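Local coordinates for protein aminoglycoside-O-phosphotransferase VIII (Streptomyces rimosus, PDB 4H05) that probably transfers phosphate from ATP to the 3'-hydroxyl of aminoglycoside antibiotics, the chemistry by which such kinases give resistance, at residues L123-W128 with L184-H188; L116-R121 with F246-R252. All blocks are in the same frame, centred on the assembly; numbering follows the deposited sequence.

Overall arrangement
The two contacts illustrate how one helix can serve both the interior and the surface of a kinase-like fold. Both use helix 109-124. In contact 1 the C-terminal part of the helix and the residues after it pack on strand 184-187, in a largely buried setting held by apolar contacts, ring contacts and one bridging water. Contact 2, about 13 Å away between centres, sets the preceding turns of the same helix against helix 240-251; it is only partly buried, passing from aromatic packing inside to a salt-bridge network toward the surface. The two meet where Y250 OH and H124 ND1 are joined by a probable hydrogen bond. Along the chain, contact 1 is nested within the loop closed by contact 2.

Contact 1: L123-W128 with L184-H188; sequences LHALDW and LAVCH
W128 has CG between its backbone N and carbonyl carbon (chi1 61°), which lays the indole over L184. That leucine, its own CG beside the backbone N (chi1 -70°), sends CD1 to meet the ring in a CH-pi contact: CD1 lies 3.6 Å from the centroid of the W128 six-membered ring and 7° off its normal. V186 packs against the turn, its CG2 touching CA of W128 at 3.6 Å and CB of L126 at 3.8 Å. No direct hydrogen bond joins the segments; instead a water accepts from V186 N at 2.7 Å and donates to the carbonyls of L123 and L126, so one molecule satisfies three backbone groups between strand and turn. The imidazole of H124 brings CD2 to V186 O at 3.2 Å, with the oxygen at the ring edge and in its plane. Both ring nitrogens are bonded, ND1 to Y250 OH and NE2 to D222 OD2, which together fix the ring's rotation; D222 OD2 also accepts from H188 N. L123 CD2 rests on H188 CB at 3.9 Å. H188 opens the segment H-x-D-x-x-x-x-N, the catalytic-loop signature of aminoglycoside phosphotransferases, in which D190 is the predicted proton acceptor and N195 a predicted magnesium ligand.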
ATOM      1  N   LEU A 123       8.572  -4.958  -9.396  1.00 27.03           N
ATOM      2  CA  LEU A 123       8.770  -5.140  -7.960  1.00 28.26           C
ATOM      3  C   LEU A 123       9.192  -6.616  -7.754  1.00 26.97           C
ATOM      4  O   LEU A 123      10.230  -6.935  -7.146  1.00 21.79           O
ATOM      5  CB  LEU A 123       7.438  -4.862  -7.280  1.00 28.58           C
ATOM      6  CG  LEU A 123       7.140  -4.050  -6.042  1.00 33.90           C
ATOM      7  CD1 LEU A 123       8.076  -2.857  -5.821  1.00 33.30           C
ATOM      8  CD2 LEU A 123       5.634  -3.683  -6.100  1.00 26.34           C
ATOM      9  N   HIS A 124       8.434  -7.544  -8.333  1.00 28.18           N
ATOM     10  CA  HIS A 124       8.743  -8.962  -8.094  1.00 26.33           C
ATOM     11  C   HIS A 124       9.929  -9.456  -8.827  1.00 27.88           C
ATOM     12  O   HIS A 124      10.270 -10.561  -8.604  1.00 27.28           O
ATOM     13  CB  HIS A 124       7.549  -9.896  -8.258  1.00 24.96           C
ATOM     14  CG  HIS A 124       6.331  -9.457  -7.475  1.00 23.87           C
ATOM     15  ND1 HIS A 124       5.091  -9.880  -7.764  1.00 23.55           N
ATOM     16  CD2 HIS A 124       6.200  -8.559  -6.454  1.00 21.80           C
ATOM     17  CE1 HIS A 124       4.205  -9.285  -6.940  1.00 24.47           C
ATOM     18  NE2 HIS A 124       4.872  -8.479  -6.134  1.00 22.26           N
ATOM     19  N   ALA A 125      10.584  -8.623  -9.662  1.00 32.13           N
ATOM     20  CA  ALA A 125      11.829  -9.010 -10.354  1.00 29.94           C
ATOM     21  C   ALA A 125      13.003  -8.711  -9.527  1.00 29.41           C
ATOM     22  O   ALA A 125      14.065  -9.135  -9.867  1.00 30.82           O
ATOM     23  CB  ALA A 125      12.001  -8.281 -11.668  1.00 27.53           C
ATOM     24  N   LEU A 126      12.856  -7.874  -8.495  1.00 26.82           N
ATOM     25  CA  LEU A 126      13.978  -7.623  -7.604  1.00 25.56           C
ATOM     26  C   LEU A 126      14.408  -8.943  -6.978  1.00 27.50           C
ATOM     27  O   LEU A 126      13.615  -9.801  -6.760  1.00 25.12           O
ATOM     28  CB  LEU A 126      13.579  -6.643  -6.496  1.00 25.89           C
ATOM     29  CG  LEU A 126      13.488  -5.246  -7.005  1.00 25.61           C
ATOM     30  CD1 LEU A 126      12.684  -4.348  -6.085  1.00 27.69           C
ATOM     31  CD2 LEU A 126      14.907  -4.765  -7.217  1.00 24.25           C
ATOM     32  N   ASP A 127      15.675  -9.098  -6.662  1.00 30.16           N
ATOM     33  CA  ASP A 127      16.119 -10.275  -5.966  1.00 28.37           C
ATOM     34  C   ASP A 127      15.840  -9.996  -4.459  1.00 26.44           C
ATOM     35  O   ASP A 127      16.423  -9.126  -3.866  1.00 21.36           O
ATOM     36  CB  ASP A 127      17.617 -10.476  -6.297  1.00 33.56           C
ATOM     37  CG  ASP A 127      18.265 -11.638  -5.519  1.00 37.10           C
ATOM     38  OD1 ASP A 127      19.440 -11.930  -5.798  1.00 39.54           O
ATOM     39  OD2 ASP A 127      17.624 -12.247  -4.629  1.00 41.28           O
ATOM     40  N   TRP A 128      14.902 -10.700  -3.851  1.00 28.92           N
ATOM     41  CA  TRP A 128      14.590 -10.477  -2.432  1.00 26.38           C
ATOM     42  C   TRP A 128      15.712 -10.604  -1.492  1.00 30.30           C
ATOM     43  O   TRP A 128      15.647 -10.011  -0.414  1.00 25.86           O
ATOM     44  CB  TRP A 128      13.475 -11.352  -1.939  1.00 29.08           C
ATOM     45  CG  TRP A 128      13.733 -12.826  -2.017  1.00 31.25           C
ATOM     46  CD1 TRP A 128      13.418 -13.699  -3.081  1.00 31.59           C
ATOM     47  CD2 TRP A 128      14.407 -13.641  -1.026  1.00 31.43           C
ATOM     48  NE1 TRP A 128      13.782 -14.980  -2.785  1.00 35.59           N
ATOM     49  CE2 TRP A 128      14.373 -15.029  -1.551  1.00 35.83           C
ATOM     50  CE3 TRP A 128      14.970 -13.400   0.232  1.00 32.48           C
ATOM     51  CZ2 TRP A 128      14.954 -16.079  -0.872  1.00 37.69           C
ATOM     52  CZ3 TRP A 128      15.493 -14.504   0.950  1.00 37.07           C
ATOM     53  CH2 TRP A 128      15.503 -15.806   0.397  1.00 37.95           C
ATOM     54  N   LEU A 184       8.812 -16.288  -2.385  1.00 27.97           N
ATOM     55  CA  LEU A 184       9.201 -14.951  -1.996  1.00 25.63           C
ATOM     56  C   LEU A 184       9.494 -14.062  -3.179  1.00 26.69           C
ATOM     57  O   LEU A 184      10.137 -14.473  -4.126  1.00 25.79           O
ATOM     58  CB  LEU A 184      10.457 -14.989  -1.121  1.00 22.81           C
ATOM     59  CG  LEU A 184      10.336 -15.551   0.285  1.00 24.50           C
ATOM     60  CD1 LEU A 184      11.691 -15.733   0.980  1.00 22.56           C
ATOM     61  CD2 LEU A 184       9.348 -14.800   1.139  1.00 25.18           C
ATOM     62  N   ALA A 185       9.078 -12.812  -3.062  1.00 27.47           N
ATOM     63  CA  ALA A 185       9.521 -11.711  -3.907  1.00 25.89           C
ATOM     64  C   ALA A 185       9.492 -10.426  -3.046  1.00 24.46           C
ATOM     65  O   ALA A 185       8.939 -10.382  -1.951  1.00 23.17           O
ATOM     66  CB  ALA A 185       8.577 -11.549  -5.094  1.00 26.54           C
ATOM     67  N   VAL A 186      10.085  -9.363  -3.551  1.00 23.06           N
ATOM     68  CA  VAL A 186       9.923  -8.055  -2.906  1.00 20.61           C
ATOM     69  C   VAL A 186       8.582  -7.520  -3.226  1.00 21.02           C
ATOM     70  O   VAL A 186       8.318  -7.164  -4.427  1.00 20.73           O
ATOM     71  CB  VAL A 186      10.994  -7.057  -3.352  1.00 22.39           C
ATOM     72  CG1 VAL A 186      10.745  -5.640  -2.700  1.00 21.11           C
ATOM     73  CG2 VAL A 186      12.382  -7.646  -3.042  1.00 19.58           C
ATOM     74  N   CYS A 187       7.748  -7.466  -2.160  1.00 21.62           N
ATOM     75  CA  CYS A 187       6.342  -7.012  -2.214  1.00 22.07           C
ATOM     76  C   CYS A 187       6.113  -5.591  -1.678  1.00 25.01           C
ATOM     77  O   CYS A 187       6.886  -5.107  -0.834  1.00 25.35           O
ATOM     78  CB  CYS A 187       5.442  -8.017  -1.506  1.00 23.55           C
ATOM     79  SG  CYS A 187       5.357  -9.655  -2.347  1.00 24.85           S
ATOM     80  N   HIS A 188       5.134  -4.882  -2.263  1.00 23.89           N
ATOM     81  CA  HIS A 188       4.656  -3.656  -1.699  1.00 22.92           C
ATOM     82  C   HIS A 188       3.874  -3.904  -0.418  1.00 22.46           C
ATOM     83  O   HIS A 188       4.081  -3.275   0.588  1.00 24.06           O
ATOM     84  CB  HIS A 188       3.758  -3.056  -2.709  1.00 22.53           C
ATOM     85  CG  HIS A 188       3.186  -1.716  -2.292  1.00 24.40           C
ATOM     86  ND1 HIS A 188       2.021  -1.593  -1.596  1.00 20.36           N
ATOM     87  CD2 HIS A 188       3.643  -0.465  -2.510  1.00 22.39           C
ATOM     88  CE1 HIS A 188       1.778  -0.353  -1.406  1.00 23.16           C
ATOM     89  NE2 HIS A 188       2.763   0.369  -1.955  1.00 23.10           N
TER
HETATM   90  O   HOH W   1      11.036  -9.770  -5.996  1.00 28.90           O

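Contact 2: L116-R121 with F246-R252; sequences LAGLAR and FLREYGR
R121 and R252, from the two sides of the contact, converge on a single carboxylate, that of E249: as modelled, though R252 is poorly ordered, NH2 of R121 lies 3.1 Å from NH2 of R252, two donors with no bond between them. R121 NE gives a nearly straight hydrogen bond to E249 OE2 (2.9 Å, 170°), the acceptor lying in the guanidinium plane but the donor standing above the carboxylate plane. A weaker bond from R121 NH2 reaches the same oxygen, while R252 NH1 makes a weak, less certain one to OE1. Deeper in, A117, A120 and G118, which lacks a side chain, are the small residues of segment 116-121 where the two helices approach to 8.3 Å between axes, crossing at -32°. A117 CB sits over one face of the F246 ring, 3.8 Å from the centroid, a CH-pi contact. F246 has CG anti to the backbone N (chi1 -179°), and CE2 presses to 3.2 Å from A117 N. A120 CB meets the edge of the Y250 ring at CE1, 3.9 Å away. L223 and V226 of helix 220-230 also touch F246. Chemically, alanine-aromatic packing joins the helices inside, and toward the surface a shared carboxylate probably offsets the charge of two neighbouring arginines.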
ATOM      1  N   LEU A 116      -0.460  -1.726 -14.029  1.00 28.75           N
ATOM      2  CA  LEU A 116      -0.423  -2.252 -12.662  1.00 31.46           C
ATOM      3  C   LEU A 116       0.354  -3.562 -12.626  1.00 32.18           C
ATOM      4  O   LEU A 116       1.317  -3.709 -11.857  1.00 32.64           O
ATOM      5  CB  LEU A 116      -1.788  -2.395 -12.055  1.00 30.52           C
ATOM      6  CG  LEU A 116      -2.435  -1.109 -11.528  1.00 32.84           C
ATOM      7  CD1 LEU A 116      -3.847  -1.431 -11.120  1.00 29.85           C
ATOM      8  CD2 LEU A 116      -1.761  -0.480 -10.308  1.00 35.56           C
ATOM      9  N   ALA A 117       0.014  -4.473 -13.505  1.00 30.04           N
ATOM     10  CA  ALA A 117       0.731  -5.720 -13.640  1.00 29.93           C
ATOM     11  C   ALA A 117       2.227  -5.514 -13.898  1.00 31.40           C
ATOM     12  O   ALA A 117       3.071  -6.255 -13.368  1.00 32.06           O
ATOM     13  CB  ALA A 117       0.096  -6.547 -14.761  1.00 30.30           C
ATOM     14  N   GLY A 118       2.562  -4.533 -14.733  1.00 32.12           N
ATOM     15  CA  GLY A 118       3.955  -4.251 -15.072  1.00 27.76           C
ATOM     16  C   GLY A 118       4.749  -3.773 -13.877  1.00 25.87           C
ATOM     17  O   GLY A 118       5.929  -4.038 -13.709  1.00 24.09           O
ATOM     18  N   LEU A 119       4.071  -3.050 -13.013  1.00 29.90           N
ATOM     19  CA  LEU A 119       4.709  -2.515 -11.824  1.00 28.96           C
ATOM     20  C   LEU A 119       4.906  -3.663 -10.836  1.00 28.18           C
ATOM     21  O   LEU A 119       5.965  -3.780 -10.230  1.00 26.52           O
ATOM     22  CB  LEU A 119       3.831  -1.399 -11.228  1.00 29.25           C
ATOM     23  CG  LEU A 119       4.352  -0.962  -9.862  1.00 31.40           C
ATOM     24  CD1 LEU A 119       5.683  -0.250 -10.071  1.00 24.38           C
ATOM     25  CD2 LEU A 119       3.354  -0.086  -9.150  1.00 31.08           C
ATOM     26  N   ALA A 120       3.883  -4.503 -10.712  1.00 28.11           N
ATOM     27  CA  ALA A 120       3.952  -5.784  -9.934  1.00 31.91           C
ATOM     28  C   ALA A 120       5.152  -6.665 -10.357  1.00 29.82           C
ATOM     29  O   ALA A 120       5.918  -7.126  -9.532  1.00 29.61           O
ATOM     30  CB  ALA A 120       2.609  -6.535 -10.006  1.00 24.05           C
ATOM     31  N   ARG A 121       5.408  -6.712 -11.646  1.00 28.24           N
ATOM     32  CA  ARG A 121       6.436  -7.535 -12.252  1.00 30.16           C
ATOM     33  C   ARG A 121       7.839  -6.953 -12.000  1.00 30.98           C
ATOM     34  O   ARG A 121       8.807  -7.655 -11.766  1.00 26.75           O
ATOM     35  CB  ARG A 121       5.953  -7.662 -13.696  1.00 36.76           C
ATOM     36  CG  ARG A 121       6.735  -8.112 -14.935  1.00 49.66           C
ATOM     37  CD  ARG A 121       5.654  -8.576 -15.968  1.00 49.07           C
ATOM     38  NE  ARG A 121       5.759  -8.227 -17.388  1.00 54.57           N
ATOM     39  CZ  ARG A 121       6.792  -8.514 -18.187  1.00 53.01           C
ATOM     40  NH1 ARG A 121       7.916  -9.059 -17.729  1.00 55.64           N
ATOM     41  NH2 ARG A 121       6.721  -8.182 -19.448  1.00 45.37           N
ATOM     42  N   PHE A 246      -4.690  -7.734 -16.312  1.00 36.32           N
ATOM     43  CA  PHE A 246      -3.625  -7.801 -15.315  1.00 33.91           C
ATOM     44  C   PHE A 246      -2.989  -9.189 -15.280  1.00 31.97           C
ATOM     45  O   PHE A 246      -1.770  -9.318 -15.301  1.00 30.20           O
ATOM     46  CB  PHE A 246      -4.163  -7.481 -13.947  1.00 35.09           C
ATOM     47  CG  PHE A 246      -3.113  -7.516 -12.886  1.00 35.45           C
ATOM     48  CD1 PHE A 246      -2.779  -8.702 -12.287  1.00 34.97           C
ATOM     49  CD2 PHE A 246      -2.470  -6.365 -12.502  1.00 35.11           C
ATOM     50  CE1 PHE A 246      -1.822  -8.745 -11.310  1.00 35.18           C
ATOM     51  CE2 PHE A 246      -1.516  -6.394 -11.496  1.00 34.96           C
ATOM     52  CZ  PHE A 246      -1.178  -7.593 -10.917  1.00 31.71           C
ATOM     53  N   LEU A 247      -3.789 -10.247 -15.334  1.00 34.66           N
ATOM     54  CA  LEU A 247      -3.198 -11.590 -15.217  1.00 36.51           C
ATOM     55  C   LEU A 247      -2.425 -12.034 -16.445  1.00 39.25           C
ATOM     56  O   LEU A 247      -1.390 -12.684 -16.312  1.00 41.35           O
ATOM     57  CB  LEU A 247      -4.231 -12.651 -14.849  1.00 41.56           C
ATOM     58  CG  LEU A 247      -4.598 -12.900 -13.367  1.00 40.96           C
ATOM     59  CD1 LEU A 247      -5.406 -14.203 -13.325  1.00 39.83           C
ATOM     60  CD2 LEU A 247      -3.371 -13.010 -12.503  1.00 31.24           C
ATOM     61  N   ARG A 248      -2.886 -11.678 -17.636  1.00 40.15           N
ATOM     62  CA  ARG A 248      -2.099 -11.950 -18.895  1.00 38.46           C
ATOM     63  C   ARG A 248      -0.749 -11.253 -18.864  1.00 32.40           C
ATOM     64  O   ARG A 248       0.254 -11.874 -19.104  1.00 30.98           O
ATOM     65  CB  ARG A 248      -2.908 -11.434 -20.105  1.00 44.94           C
ATOM     66  CG  ARG A 248      -2.275 -11.625 -21.526  1.00 52.00           C
ATOM     67  CD  ARG A 248      -3.294 -11.231 -22.620  1.00 49.77           C
ATOM     68  NE  ARG A 248      -4.645 -11.611 -22.161  1.00 46.63           N
ATOM     69  CZ  ARG A 248      -5.655 -10.790 -21.857  1.00 47.78           C
ATOM     70  NH1 ARG A 248      -5.583  -9.472 -22.038  1.00 49.34           N
ATOM     71  NH2 ARG A 248      -6.799 -11.314 -21.412  1.00 54.18           N
ATOM     72  N   GLU A 249      -0.739  -9.946 -18.554  1.00 33.83           N
ATOM     73  CA  GLU A 249       0.514  -9.188 -18.413  1.00 33.29           C
ATOM     74  C   GLU A 249       1.398  -9.713 -17.286  1.00 30.79           C
ATOM     75  O   GLU A 249       2.588  -9.963 -17.476  1.00 32.30           O
ATOM     76  CB  GLU A 249       0.230  -7.684 -18.237  1.00 33.09           C
ATOM     77  CG  GLU A 249       1.455  -6.789 -17.940  1.00 34.76           C
ATOM     78  CD  GLU A 249       2.535  -6.838 -19.020  1.00 41.54           C
ATOM     79  OE1 GLU A 249       2.105  -7.157 -20.166  1.00 38.20           O
ATOM     80  OE2 GLU A 249       3.781  -6.612 -18.701  1.00 37.62           O
ATOM     81  N   TYR A 250       0.846  -9.950 -16.100  1.00 36.60           N
ATOM     82  CA  TYR A 250       1.733 -10.454 -15.051  1.00 31.63           C
ATOM     83  C   TYR A 250       2.344 -11.771 -15.453  1.00 32.90           C
ATOM     84  O   TYR A 250       3.535 -11.997 -15.278  1.00 31.94           O
ATOM     85  CB  TYR A 250       0.990 -10.629 -13.746  1.00 33.31           C
ATOM     86  CG  TYR A 250       1.941 -10.927 -12.628  1.00 29.82           C
ATOM     87  CD1 TYR A 250       2.594  -9.923 -11.967  1.00 29.84           C
ATOM     88  CD2 TYR A 250       2.231 -12.229 -12.280  1.00 30.86           C
ATOM     89  CE1 TYR A 250       3.437 -10.196 -10.894  1.00 31.55           C
ATOM     90  CE2 TYR A 250       3.082 -12.520 -11.218  1.00 29.74           C
ATOM     91  CZ  TYR A 250       3.673 -11.498 -10.514  1.00 27.91           C
ATOM     92  OH  TYR A 250       4.548 -11.821  -9.522  1.00 28.89           O
ATOM     93  N   GLY A 251       1.536 -12.667 -16.021  1.00 36.90           N
ATOM     94  CA  GLY A 251       2.076 -13.925 -16.570  1.00 37.65           C
ATOM     95  C   GLY A 251       3.260 -13.866 -17.549  1.00 39.76           C
ATOM     96  O   GLY A 251       3.969 -14.835 -17.713  1.00 42.45           O
ATOM     97  N   ARG A 252       3.553 -12.729 -18.155  1.00 49.54           N
ATOM     98  CA  ARG A 252       4.687 -12.686 -19.114  1.00 52.75           C
ATOM     99  C   ARG A 252       6.170 -13.083 -18.745  1.00 58.95           C
ATOM    100  O   ARG A 252       6.619 -14.082 -19.287  1.00 66.34           O
ATOM    101  CB  ARG A 252       4.655 -11.397 -19.897  1.00 57.36           C
ATOM    102  CG  ARG A 252       3.455 -11.301 -20.864  1.00 62.46           C
ATOM    103  CD  ARG A 252       3.405  -9.936 -21.590  1.00 72.34           C
ATOM    104  NE  ARG A 252       4.756  -9.429 -21.928  1.00 75.68           N
ATOM    105  CZ  ARG A 252       5.081  -8.156 -22.197  1.00 77.88           C
ATOM    106  NH1 ARG A 252       4.164  -7.185 -22.196  1.00 82.28           N
ATOM    107  NH2 ARG A 252       6.357  -7.850 -22.469  1.00 76.79           N
TER